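Local coordinates for phosphoserine aminotransferase SerC (Cytophaga hutchinsonii ATCC 33406, PDB 3FFR), which probably catalyses the pyridoxal phosphate-dependent transamination that makes phosphoserine on the route to serine, at residues 80-85 against 131-136; 84-89 against 107-112; 161-166 against 206-211; 72-77 against 96-101. All coordinates share one frame; numbering follows the deposited sequence. Where two conformers were deposited one is given.

In the fold
The four contacts belong to one edge-to-middle portion of the seven-stranded mixed sheet that forms the large domain of a fold-type I aminotransferase. Interactions 1 and 2 lie about 7 Å apart between centres and share Lys84 and Lys85, where helix 70-81 gives way to strand 85-90. Interaction 1 ties this turn to strand 133-137, while interaction 2 pairs strand 85-90 with the outermost strand, 108-113. Interaction 4, which opens first along the chain and alternates with both, packs helix 70-81 against helix 93-104. Interaction 3 comes last, about 9 Å from interaction 1, and sets helix 206-217 on strand 163-167. Strand pairing and helix packing thus meet around one turn.

Interaction 1 of 4, residues 80-85 against 131-136; sequences NCVEKK and AEIICL
Glu132 reaches across to the turn of Glu83, Lys84 and Lys85 and gathers three consecutive backbone N-H groups on one carboxylate. Glu83 N gives an almost straight bond of 2.8 Å to Glu132 OE1, met on the syn side. The other oxygen, OE2, takes two donors: Lys84 N at 2.8 Å, also on the syn side, and Lys85 N, which approaches Glu132 OE2 from above the carboxylate plane at 3.0 Å. With CG anti to its carbonyl carbon (chi1 -61°) and the chain then extended, Glu132 spans the gap to the turn. A backbone bond runs the other way, from Glu132 N to Lys85 O at 3.0 Å, and the same residue thus acts as donor and acceptor to one turn. Three N-H dipoles, together with the salt bridge that Lys211 NZ makes to OE1, probably favour the ionised form of this carboxylate and hold it against rotation.

Apolar contacts adjoin this polar grip. Ile133 CD1 presses on Val82 CG2 at 3.4 Å, tighter than an ordinary carbon contact, the two side chains meeting at about a right angle. Ile133 CG2 rests beside Cys81 CB at 4.2 Å.

Val82 is where the chain leaves helical geometry after helix 70-81, and the contact fastens that exit, and the start of strand 85-90, to the entry of the neighbouring parallel strand 133-137 in the large-domain sheet of a fold-type I aminotransferase. Cys81 also meets Leu163 and Phe165 of the next strand and Val208 of helix 206-217, whereas Glu83 touches that helix at Leu215 and pairs with Lys218.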
# COMPACT_ATOMS: atom_id res chain seq x y z
N ASN A 80 -1.87 3.12 -17.90
CA ASN A 80 -1.06 4.26 -18.36
C ASN A 80 -0.44 4.13 -19.72
O ASN A 80 -0.15 5.13 -20.36
CB ASN A 80 0.07 4.52 -17.38
CG ASN A 80 -0.39 5.28 -16.13
OD1 ASN A 80 -0.44 6.54 -16.11
ND2 ASN A 80 -0.67 4.52 -15.04
N CYS A 81 -0.29 2.90 -20.20
CA CYS A 81 0.52 2.68 -21.38
C CYS A 81 -0.03 1.86 -22.53
O CYS A 81 0.63 1.69 -23.54
CB CYS A 81 1.86 2.06 -20.98
SG CYS A 81 2.79 2.98 -19.70
N VAL A 82 -1.25 1.37 -22.39
CA VAL A 82 -1.85 0.55 -23.43
C VAL A 82 -3.21 1.07 -23.84
O VAL A 82 -4.13 1.11 -23.04
CB VAL A 82 -2.02 -0.95 -23.00
CG1 VAL A 82 -2.57 -1.78 -24.23
CG2 VAL A 82 -0.70 -1.55 -22.45
N GLU A 83 -3.31 1.47 -25.09
CA GLU A 83 -4.59 1.92 -25.61
C GLU A 83 -5.44 0.72 -26.02
O GLU A 83 -6.62 0.62 -25.66
CB GLU A 83 -4.41 2.85 -26.83
CG GLU A 83 -5.75 3.44 -27.29
CD GLU A 83 -5.59 4.49 -28.39
OE1 GLU A 83 -4.47 4.70 -28.85
OE2 GLU A 83 -6.60 5.10 -28.78
N LYS A 84 -4.83 -0.19 -26.76
CA LYS A 84 -5.54 -1.33 -27.33
C LYS A 84 -4.94 -2.71 -27.09
O LYS A 84 -5.62 -3.63 -26.65
CB LYS A 84 -5.66 -1.11 -28.85
CG LYS A 84 -6.38 0.18 -29.22
CD LYS A 84 -6.54 0.38 -30.71
CE LYS A 84 -7.30 1.66 -30.98
NZ LYS A 84 -8.59 1.68 -30.22
N LYS A 85 -3.64 -2.84 -27.39
CA LYS A 85 -2.98 -4.15 -27.35
C LYS A 85 -1.64 -4.24 -26.67
O LYS A 85 -0.78 -3.38 -26.81
CB LYS A 85 -2.76 -4.64 -28.80
CG LYS A 85 -4.00 -4.68 -29.72
CD LYS A 85 -3.73 -5.47 -30.99
CE LYS A 85 -4.96 -5.50 -31.87
NZ LYS A 85 -4.77 -6.38 -33.06
N ALA A 131 1.45 -4.49 -31.28
CA ALA A 131 1.62 -4.64 -29.81
C ALA A 131 2.28 -3.34 -29.32
O ALA A 131 3.32 -2.94 -29.84
CB ALA A 131 2.50 -5.84 -29.45
N GLU A 132 1.68 -2.71 -28.32
CA GLU A 132 2.17 -1.42 -27.80
C GLU A 132 3.20 -1.60 -26.72
O GLU A 132 4.04 -0.71 -26.49
CB GLU A 132 1.00 -0.59 -27.25
CG GLU A 132 -0.02 -0.27 -28.29
CD GLU A 132 -1.30 0.32 -27.70
OE1 GLU A 132 -1.16 1.28 -26.92
OE2 GLU A 132 -2.41 -0.14 -28.08
N ILE A 133 3.08 -2.71 -26.02
CA ILE A 133 4.01 -3.05 -24.93
C ILE A 133 4.32 -4.53 -25.00
O ILE A 133 3.54 -5.32 -25.55
CB ILE A 133 3.47 -2.64 -23.53
CG1 ILE A 133 2.39 -3.60 -23.04
CG2 ILE A 133 2.96 -1.15 -23.53
CD1 ILE A 133 2.01 -3.42 -21.52
N ILE A 134 5.51 -4.86 -24.49
CA ILE A 134 6.01 -6.24 -24.36
C ILE A 134 6.23 -6.45 -22.87
O ILE A 134 7.01 -5.74 -22.24
CB ILE A 134 7.33 -6.46 -25.14
CG1 ILE A 134 7.09 -6.39 -26.65
CG2 ILE A 134 7.99 -7.81 -24.79
CD1 ILE A 134 8.36 -6.12 -27.47
N CYS A 135 5.60 -7.47 -22.33
CA CYS A 135 5.69 -7.80 -20.89
C CYS A 135 6.41 -9.13 -20.70
O CYS A 135 5.94 -10.20 -21.09
CB CYS A 135 4.31 -7.89 -20.26
SG CYS A 135 3.37 -6.34 -20.32
N LEU A 136 7.58 -8.99 -20.09
CA LEU A 136 8.48 -10.09 -19.85
C LEU A 136 8.60 -10.33 -18.37
O LEU A 136 8.52 -9.40 -17.59
CB LEU A 136 9.87 -9.75 -20.41
CG LEU A 136 9.90 -9.38 -21.90
CD1 LEU A 136 11.33 -8.97 -22.36
CD2 LEU A 136 9.31 -10.52 -22.76

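Interaction 2 of 4, residues 84-89 against 107-112; sequences KKSFHC and REAYKE
Tyr110, Lys85 and Glu112 are the three residues that each bury most in this pairing of two parallel strands, the strand-to-strand part of a beta-alpha-beta unit whose crossover is helix 93-104. Strand 108-113 is the outermost strand of the sheet within the chain, and backbone bonds such as Tyr110 N to Ser86 O, 2.8 Å, attach it to strand 85-90.

Tyr110 lies on the same face as Lys85 and Phe87, one on each side of it. Its CB meets Phe87 CD2 at 3.7 Å, the two side chains being roughly perpendicular, while its hydroxyl accepts a hydrogen bond of 3.2 Å from Lys85 NZ. Lys85 gets there by running fully extended from a CG that stands anti to the carbonyl carbon (chi1 -54°), bringing its CD close to the phenol. The ammonium also forms a salt bridge with Asp130, which is hydrogen-bonded to the Tyr110 hydroxyl as well, and it donates to a water at 2.8 Å from NZ; that water reaches Glu108 OE1 only weakly. A leucine in place of Lys85 would probably leave Asp130 without this positive mate and take from the Tyr110 hydroxyl and the water the ammonium they accept from.

Glu112 turns its chain alongside Phe87, the carboxylate only 23° from the ring plane, and sets CB 3.7 Å from Phe87 CZ. The other face of the sheet carries a small polar pair under helix 93-104: Ser86 OG hydrogen-bonds His88 NE2 at 2.8 Å in the imidazole plane, and Ala109 CB sits 3.4 Å from Ser86 OG.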
# COMPACT_ATOMS: atom_id res chain seq x y z
N LYS A 84 -4.83 -0.19 -26.76
CA LYS A 84 -5.54 -1.33 -27.33
C LYS A 84 -4.94 -2.71 -27.09
O LYS A 84 -5.62 -3.63 -26.65
CB LYS A 84 -5.66 -1.11 -28.85
CG LYS A 84 -6.38 0.18 -29.22
CD LYS A 84 -6.54 0.38 -30.71
CE LYS A 84 -7.30 1.66 -30.98
NZ LYS A 84 -8.59 1.68 -30.22
N LYS A 85 -3.64 -2.84 -27.39
CA LYS A 85 -2.98 -4.15 -27.35
C LYS A 85 -1.64 -4.24 -26.67
O LYS A 85 -0.78 -3.38 -26.81
CB LYS A 85 -2.76 -4.64 -28.80
CG LYS A 85 -4.00 -4.68 -29.72
CD LYS A 85 -3.73 -5.47 -30.99
CE LYS A 85 -4.96 -5.50 -31.87
NZ LYS A 85 -4.77 -6.38 -33.06
N SER A 86 -1.50 -5.32 -25.92
CA SER A 86 -0.25 -5.65 -25.30
C SER A 86 0.20 -7.04 -25.75
O SER A 86 -0.54 -7.79 -26.37
CB SER A 86 -0.40 -5.65 -23.78
OG SER A 86 -1.37 -6.60 -23.39
N PHE A 87 1.44 -7.36 -25.42
CA PHE A 87 2.05 -8.68 -25.74
C PHE A 87 2.69 -9.19 -24.46
O PHE A 87 3.44 -8.44 -23.80
CB PHE A 87 3.08 -8.52 -26.86
CG PHE A 87 3.89 -9.76 -27.15
CD1 PHE A 87 5.02 -10.06 -26.40
CD2 PHE A 87 3.54 -10.59 -28.18
CE1 PHE A 87 5.74 -11.19 -26.67
CE2 PHE A 87 4.29 -11.73 -28.46
CZ PHE A 87 5.37 -12.03 -27.71
N HIS A 88 2.41 -10.45 -24.12
CA HIS A 88 2.94 -11.05 -22.91
C HIS A 88 3.57 -12.42 -23.13
O HIS A 88 2.99 -13.25 -23.79
CB HIS A 88 1.78 -11.28 -21.90
CG HIS A 88 1.04 -10.03 -21.51
ND1 HIS A 88 1.11 -9.48 -20.25
CD2 HIS A 88 0.21 -9.24 -22.23
CE1 HIS A 88 0.38 -8.37 -20.22
NE2 HIS A 88 -0.18 -8.20 -21.41
N CYS A 89 4.73 -12.62 -22.53
CA CYS A 89 5.33 -13.97 -22.42
C CYS A 89 4.77 -14.60 -21.16
O CYS A 89 4.97 -14.08 -20.05
CB CYS A 89 6.87 -13.92 -22.34
SG CYS A 89 7.64 -13.64 -23.95
N ARG A 107 -8.52 -4.50 -22.69
CA ARG A 107 -7.52 -4.52 -23.75
C ARG A 107 -7.45 -5.90 -24.37
O ARG A 107 -7.89 -6.89 -23.81
CB ARG A 107 -6.12 -4.17 -23.23
CG ARG A 107 -5.82 -2.70 -23.06
CD ARG A 107 -6.72 -1.97 -22.15
NE ARG A 107 -6.15 -0.65 -21.86
CZ ARG A 107 -6.64 0.18 -20.96
NH1 ARG A 107 -7.73 -0.16 -20.30
NH2 ARG A 107 -6.06 1.34 -20.71
N GLU A 108 -6.82 -5.95 -25.52
CA GLU A 108 -6.57 -7.21 -26.23
C GLU A 108 -5.09 -7.55 -26.10
O GLU A 108 -4.22 -6.80 -26.52
CB GLU A 108 -6.92 -7.09 -27.70
CG GLU A 108 -8.37 -6.82 -27.97
CD GLU A 108 -8.67 -6.66 -29.47
OE1 GLU A 108 -7.85 -7.08 -30.31
OE2 GLU A 108 -9.74 -6.10 -29.79
N ALA A 109 -4.81 -8.72 -25.56
CA ALA A 109 -3.43 -9.14 -25.34
C ALA A 109 -3.00 -10.34 -26.17
O ALA A 109 -3.70 -11.34 -26.25
CB ALA A 109 -3.22 -9.46 -23.83
N TYR A 110 -1.83 -10.21 -26.78
CA TYR A 110 -1.16 -11.34 -27.42
C TYR A 110 -0.46 -12.12 -26.34
O TYR A 110 0.07 -11.55 -25.39
CB TYR A 110 -0.13 -10.89 -28.44
CG TYR A 110 -0.66 -10.10 -29.63
CD1 TYR A 110 -1.35 -10.76 -30.65
CD2 TYR A 110 -0.40 -8.75 -29.79
CE1 TYR A 110 -1.83 -10.07 -31.75
CE2 TYR A 110 -0.86 -8.06 -30.89
CZ TYR A 110 -1.56 -8.73 -31.87
OH TYR A 110 -2.02 -8.03 -32.97
N LYS A 111 -0.44 -13.43 -26.52
CA LYS A 111 0.23 -14.31 -25.59
C LYS A 111 1.18 -15.26 -26.29
O LYS A 111 0.79 -15.97 -27.23
CB LYS A 111 -0.82 -15.13 -24.82
CG LYS A 111 -0.21 -16.13 -23.90
CD LYS A 111 -1.20 -16.78 -22.94
CE LYS A 111 -2.40 -17.39 -23.66
NZ LYS A 111 -3.09 -18.37 -22.77
N GLU A 112 2.44 -15.20 -25.87
CA GLU A 112 3.47 -16.15 -26.27
C GLU A 112 3.61 -17.07 -25.06
O GLU A 112 4.06 -16.64 -23.98
CB GLU A 112 4.80 -15.47 -26.57
CG GLU A 112 5.88 -16.41 -27.06
CD GLU A 112 5.66 -16.91 -28.47
OE1 GLU A 112 4.96 -16.24 -29.25
OE2 GLU A 112 6.23 -17.96 -28.80
O HOH W 1 -5.26 -8.68 -31.60

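Interaction 3 of 4, residues 161-166 against 206-211; sequences DALIFV and DRVIEK
Arg207 and Leu163 run past one another head to tail where the first turns of helix 206-217 lie on strand 163-167, a helix-on-sheet contact of the large alpha/beta domain of this aminotransferase. The helix segment crosses the strand at 113°, their axes 9.1 Å apart at closest approach.

Followed outward, Arg207 first lays its CB against Leu163 CD2 at 3.7 Å. The chain then bends at chi3 (63°), which folds the guanidinium back over the same leucine, and Leu163 CD2 ends up above one face of it, toward the rim. At the tip, both terminal nitrogens reach backbone carbonyls before the strand begins. NH1 points nearly straight at Ala162 O, 3.2 Å away and lying in the guanidinium plane; NH1 also makes a salt bridge with Asp183, whose other oxygen takes the N-H of Ile164. NH2 sits 2.9 Å from Asp161 O in a weak, bent bond, and donates 3.2 Å to a water that itself gives a 2.7 Å bond to Asp161 OD1. With a methionine in place of Arg207, Asp183 would probably lose its cationic mate and the carbonyls of Asp161 and Ala162 the donors described here.

The remaining contacts are apolar. Leu163 CD1 meets Lys211 CB at 3.7 Å; the amino group of that lysine is held by Glu132 in a salt bridge. Further along the strand, toward helix 70-81, the outer end of the Phe165 ring is the part that touches: its CZ lies 4.0 Å from Val208 CG1.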
# COMPACT_ATOMS: atom_id res chain seq x y z
N ASP A 161 9.19 0.03 -31.44
CA ASP A 161 8.38 1.07 -30.83
C ASP A 161 7.70 0.64 -29.54
O ASP A 161 7.22 1.48 -28.76
CB ASP A 161 7.34 1.63 -31.80
CG ASP A 161 7.94 2.58 -32.78
OD1 ASP A 161 8.93 3.25 -32.41
OD2 ASP A 161 7.44 2.68 -33.91
N ALA A 162 7.66 -0.66 -29.33
CA ALA A 162 6.99 -1.18 -28.11
C ALA A 162 7.75 -0.74 -26.86
O ALA A 162 8.97 -0.52 -26.89
CB ALA A 162 6.89 -2.69 -28.14
N LEU A 163 7.00 -0.59 -25.77
CA LEU A 163 7.59 -0.37 -24.46
C LEU A 163 7.80 -1.73 -23.84
O LEU A 163 6.87 -2.54 -23.77
CB LEU A 163 6.68 0.44 -23.54
CG LEU A 163 6.33 1.85 -24.04
CD1 LEU A 163 5.17 2.38 -23.15
CD2 LEU A 163 7.57 2.78 -24.05
N ILE A 164 9.03 -1.99 -23.42
CA ILE A 164 9.38 -3.27 -22.79
C ILE A 164 9.44 -3.15 -21.27
O ILE A 164 10.27 -2.42 -20.71
CB ILE A 164 10.72 -3.86 -23.36
CG1 ILE A 164 10.62 -4.05 -24.87
CG2 ILE A 164 11.04 -5.22 -22.69
CD1 ILE A 164 11.93 -4.49 -25.55
N PHE A 165 8.56 -3.92 -20.63
CA PHE A 165 8.43 -3.99 -19.15
C PHE A 165 8.91 -5.35 -18.67
O PHE A 165 8.49 -6.38 -19.19
CB PHE A 165 6.98 -3.82 -18.68
CG PHE A 165 6.39 -2.50 -19.01
CD1 PHE A 165 5.79 -2.28 -20.24
CD2 PHE A 165 6.46 -1.46 -18.09
CE1 PHE A 165 5.28 -1.01 -20.55
CE2 PHE A 165 5.95 -0.21 -18.37
CZ PHE A 165 5.36 0.03 -19.62
N VAL A 166 9.75 -5.32 -17.65
CA VAL A 166 10.25 -6.55 -17.05
C VAL A 166 9.84 -6.67 -15.57
O VAL A 166 10.12 -5.80 -14.74
CB VAL A 166 11.79 -6.66 -17.16
CG1 VAL A 166 12.27 -8.02 -16.60
CG2 VAL A 166 12.26 -6.50 -18.62
N ASP A 206 11.83 7.54 -20.01
CA ASP A 206 11.21 8.66 -20.75
C ASP A 206 10.16 8.19 -21.75
O ASP A 206 9.15 8.87 -21.96
CB ASP A 206 12.29 9.49 -21.49
CG ASP A 206 13.13 8.66 -22.55
OD1 ASP A 206 13.75 7.59 -22.27
OD2 ASP A 206 13.21 9.13 -23.72
N ARG A 207 10.43 7.07 -22.41
CA ARG A 207 9.50 6.54 -23.43
C ARG A 207 8.16 6.12 -22.79
O ARG A 207 7.05 6.34 -23.33
CB ARG A 207 10.14 5.37 -24.20
CG ARG A 207 11.42 5.76 -24.94
CD ARG A 207 11.98 4.67 -25.79
NE ARG A 207 11.05 4.31 -26.86
CZ ARG A 207 10.46 3.12 -26.99
NH1 ARG A 207 10.70 2.12 -26.17
NH2 ARG A 207 9.62 2.93 -27.99
N VAL A 208 8.27 5.54 -21.61
CA VAL A 208 7.10 5.10 -20.88
C VAL A 208 6.27 6.33 -20.45
O VAL A 208 5.05 6.39 -20.65
CB VAL A 208 7.48 4.25 -19.64
CG1 VAL A 208 6.23 3.85 -18.87
CG2 VAL A 208 8.23 2.95 -20.09
N ILE A 209 6.97 7.32 -19.91
CA ILE A 209 6.35 8.57 -19.43
C ILE A 209 5.62 9.24 -20.60
O ILE A 209 4.47 9.64 -20.52
CB ILE A 209 7.42 9.51 -18.81
CG1 ILE A 209 7.96 8.88 -17.48
CG2 ILE A 209 6.83 10.92 -18.55
CD1 ILE A 209 9.32 9.42 -17.04
N GLU A 210 6.31 9.32 -21.72
CA GLU A 210 5.73 10.00 -22.89
C GLU A 210 4.51 9.29 -23.43
O GLU A 210 3.55 9.93 -23.89
CB GLU A 210 6.76 10.23 -23.99
CG GLU A 210 7.74 11.32 -23.59
CD GLU A 210 7.05 12.66 -23.11
OE1 GLU A 210 6.10 13.16 -23.79
OE2 GLU A 210 7.51 13.22 -22.07
N LYS A 211 4.51 7.97 -23.34
CA LYS A 211 3.35 7.22 -23.83
C LYS A 211 2.12 7.57 -22.97
O LYS A 211 1.02 7.77 -23.49
CB LYS A 211 3.61 5.69 -23.85
CG LYS A 211 2.38 4.85 -24.23
CD LYS A 211 1.90 5.06 -25.67
CE LYS A 211 0.67 4.21 -26.01
NZ LYS A 211 0.97 2.77 -26.11
O HOH W 2 8.81 4.91 -30.31

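Interaction 4 of 4, residues 72-77 against 96-101; sequences EIWERI and KRFYEF
Trp74 and Phe98 are brought together by different choices of first torsion: Trp74 CG stands anti to its own carbonyl carbon (chi1 -74°), whereas Phe98 holds CG anti to the backbone N (chi1 -174°), and each ring is thereby laid over a face of the other. The planes are nearly parallel, and the five-membered ring of Trp74 and the Phe98 ring form an offset stack with centroids 4.0 Å apart. The offset also carries Phe98 CB over the indole, 3.7 Å from the centroid of the five-membered ring in a CH-pi contact close to the ring normal.

Phe101, one turn further on, meets the indole differently. The edge of Trp74 points at its face, with planes at 87°, and Trp74 CE3 comes within 3.7 Å of Phe101 CE2. At the far corner of the indole, Trp74 CZ3 lies 3.8 Å from Arg97 CG, the aliphatic part of a side chain whose charged end pairs with Glu100 and Glu104. Ile77 CD1 adds an apolar contact at the far end of the Phe98 ring, 4.0 Å from Phe98 CZ. Wedged between these groups, the indole has little freedom to turn, and its NE1 is further fixed by a hydrogen bond to Asp167.

The helix segments lie with axes 9.7 Å apart at closest approach. Beyond the aromatic cluster, Glu75 and Arg76 form salt bridges with Arg76 and Glu75 of the second subunit. Two successive helices joined through strand 85-90 and packed side by side on one face of the sheet are characteristic of the large domain of fold-type I aminotransferases.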
# COMPACT_ATOMS: atom_id res chain seq x y z
N GLU A 72 -0.28 -3.89 -8.09
CA GLU A 72 -0.78 -2.57 -8.45
C GLU A 72 -0.07 -2.08 -9.73
O GLU A 72 -0.71 -1.54 -10.64
CB GLU A 72 -0.56 -1.53 -7.36
CG GLU A 72 -1.11 -0.20 -7.83
CD GLU A 72 -0.96 1.01 -6.93
OE1 GLU A 72 -0.40 0.92 -5.82
OE2 GLU A 72 -1.44 2.10 -7.38
N ILE A 73 1.24 -2.28 -9.77
CA ILE A 73 2.08 -1.87 -10.90
C ILE A 73 1.62 -2.58 -12.20
O ILE A 73 1.50 -1.93 -13.27
CB ILE A 73 3.59 -2.00 -10.64
CG1 ILE A 73 4.02 -1.04 -9.52
CG2 ILE A 73 4.38 -1.71 -11.95
CD1 ILE A 73 5.39 -1.36 -8.93
N TRP A 74 1.27 -3.85 -12.12
CA TRP A 74 0.71 -4.52 -13.33
C TRP A 74 -0.48 -3.70 -13.88
O TRP A 74 -0.61 -3.41 -15.06
CB TRP A 74 0.18 -5.90 -13.02
CG TRP A 74 1.18 -6.97 -12.79
CD1 TRP A 74 2.50 -6.99 -13.13
CD2 TRP A 74 0.90 -8.24 -12.19
NE1 TRP A 74 3.07 -8.21 -12.77
CE2 TRP A 74 2.10 -8.98 -12.19
CE3 TRP A 74 -0.24 -8.81 -11.67
CZ2 TRP A 74 2.16 -10.29 -11.71
CZ3 TRP A 74 -0.17 -10.08 -11.17
CH2 TRP A 74 1.02 -10.81 -11.17
N GLU A 75 -1.41 -3.39 -12.99
CA GLU A 75 -2.61 -2.62 -13.38
C GLU A 75 -2.26 -1.25 -13.96
O GLU A 75 -2.80 -0.85 -15.01
CB GLU A 75 -3.57 -2.48 -12.19
CG GLU A 75 -4.88 -1.79 -12.56
CD GLU A 75 -5.78 -1.60 -11.37
OE1 GLU A 75 -5.56 -0.62 -10.64
OE2 GLU A 75 -6.76 -2.34 -11.26
N ARG A 76 -1.35 -0.55 -13.28
CA ARG A 76 -0.97 0.81 -13.69
C ARG A 76 -0.23 0.82 -15.02
O ARG A 76 -0.34 1.78 -15.80
CB ARG A 76 -0.13 1.54 -12.63
CG ARG A 76 -0.76 1.64 -11.25
CD ARG A 76 -2.21 2.04 -11.28
NE ARG A 76 -2.75 2.18 -9.91
CZ ARG A 76 -4.02 2.46 -9.64
NH1 ARG A 76 -4.88 2.58 -10.65
NH2 ARG A 76 -4.40 2.65 -8.38
N ILE A 77 0.54 -0.23 -15.29
CA ILE A 77 1.21 -0.35 -16.60
C ILE A 77 0.20 -0.34 -17.73
O ILE A 77 0.31 0.42 -18.71
CB ILE A 77 2.11 -1.62 -16.71
CG1 ILE A 77 3.38 -1.41 -15.88
CG2 ILE A 77 2.44 -1.96 -18.20
CD1 ILE A 77 4.20 -2.70 -15.59
N LYS A 96 0.95 -15.23 -16.13
CA LYS A 96 -0.43 -15.46 -16.59
C LYS A 96 -1.42 -14.41 -16.04
O LYS A 96 -2.28 -13.88 -16.75
CB LYS A 96 -0.91 -16.85 -16.21
CG LYS A 96 -2.37 -17.17 -16.55
CD LYS A 96 -2.66 -18.64 -16.11
CE LYS A 96 -4.10 -19.09 -16.27
NZ LYS A 96 -4.95 -18.60 -15.13
N ARG A 97 -1.27 -14.11 -14.76
CA ARG A 97 -2.19 -13.16 -14.09
C ARG A 97 -2.05 -11.77 -14.71
O ARG A 97 -3.06 -11.09 -14.98
CB ARG A 97 -1.98 -13.11 -12.57
CG ARG A 97 -3.13 -12.37 -11.84
CD ARG A 97 -4.44 -13.18 -11.71
NE ARG A 97 -5.53 -12.32 -11.24
CZ ARG A 97 -6.46 -11.81 -12.06
NH1 ARG A 97 -6.51 -12.20 -13.32
NH2 ARG A 97 -7.39 -10.98 -11.58
N PHE A 98 -0.80 -11.37 -14.99
CA PHE A 98 -0.51 -10.05 -15.63
C PHE A 98 -1.16 -10.01 -16.99
O PHE A 98 -1.85 -9.06 -17.34
CB PHE A 98 1.02 -9.84 -15.65
CG PHE A 98 1.48 -8.51 -16.14
CD1 PHE A 98 0.62 -7.43 -16.25
CD2 PHE A 98 2.84 -8.32 -16.35
CE1 PHE A 98 1.10 -6.20 -16.67
CE2 PHE A 98 3.32 -7.08 -16.76
CZ PHE A 98 2.46 -6.04 -16.91
N TYR A 99 -1.01 -11.09 -17.75
CA TYR A 99 -1.65 -11.19 -19.05
C TYR A 99 -3.16 -11.04 -18.91
O TYR A 99 -3.80 -10.33 -19.70
CB TYR A 99 -1.28 -12.56 -19.68
CG TYR A 99 -2.24 -13.07 -20.74
CD1 TYR A 99 -2.24 -12.53 -22.01
CD2 TYR A 99 -3.11 -14.10 -20.46
CE1 TYR A 99 -3.10 -13.00 -22.98
CE2 TYR A 99 -3.99 -14.56 -21.40
CZ TYR A 99 -3.97 -14.03 -22.67
OH TYR A 99 -4.85 -14.51 -23.62
N GLU A 100 -3.73 -11.69 -17.90
CA GLU A 100 -5.19 -11.63 -17.67
C GLU A 100 -5.70 -10.23 -17.33
O GLU A 100 -6.81 -9.84 -17.69
CB GLU A 100 -5.60 -12.61 -16.56
CG GLU A 100 -5.51 -14.06 -17.01
CD GLU A 100 -5.68 -15.06 -15.89
OE1 GLU A 100 -5.64 -14.67 -14.71
OE2 GLU A 100 -5.79 -16.27 -16.21
N PHE A 101 -4.87 -9.47 -16.64
CA PHE A 101 -5.24 -8.08 -16.30
C PHE A 101 -5.55 -7.28 -17.56
O PHE A 101 -6.41 -6.40 -17.56
CB PHE A 101 -4.11 -7.35 -15.55
CG PHE A 101 -4.07 -7.60 -14.08
CD1 PHE A 101 -4.58 -8.77 -13.51
CD2 PHE A 101 -3.49 -6.64 -13.24
CE1 PHE A 101 -4.53 -8.98 -12.13
CE2 PHE A 101 -3.42 -6.86 -11.88
CZ PHE A 101 -3.92 -8.03 -11.33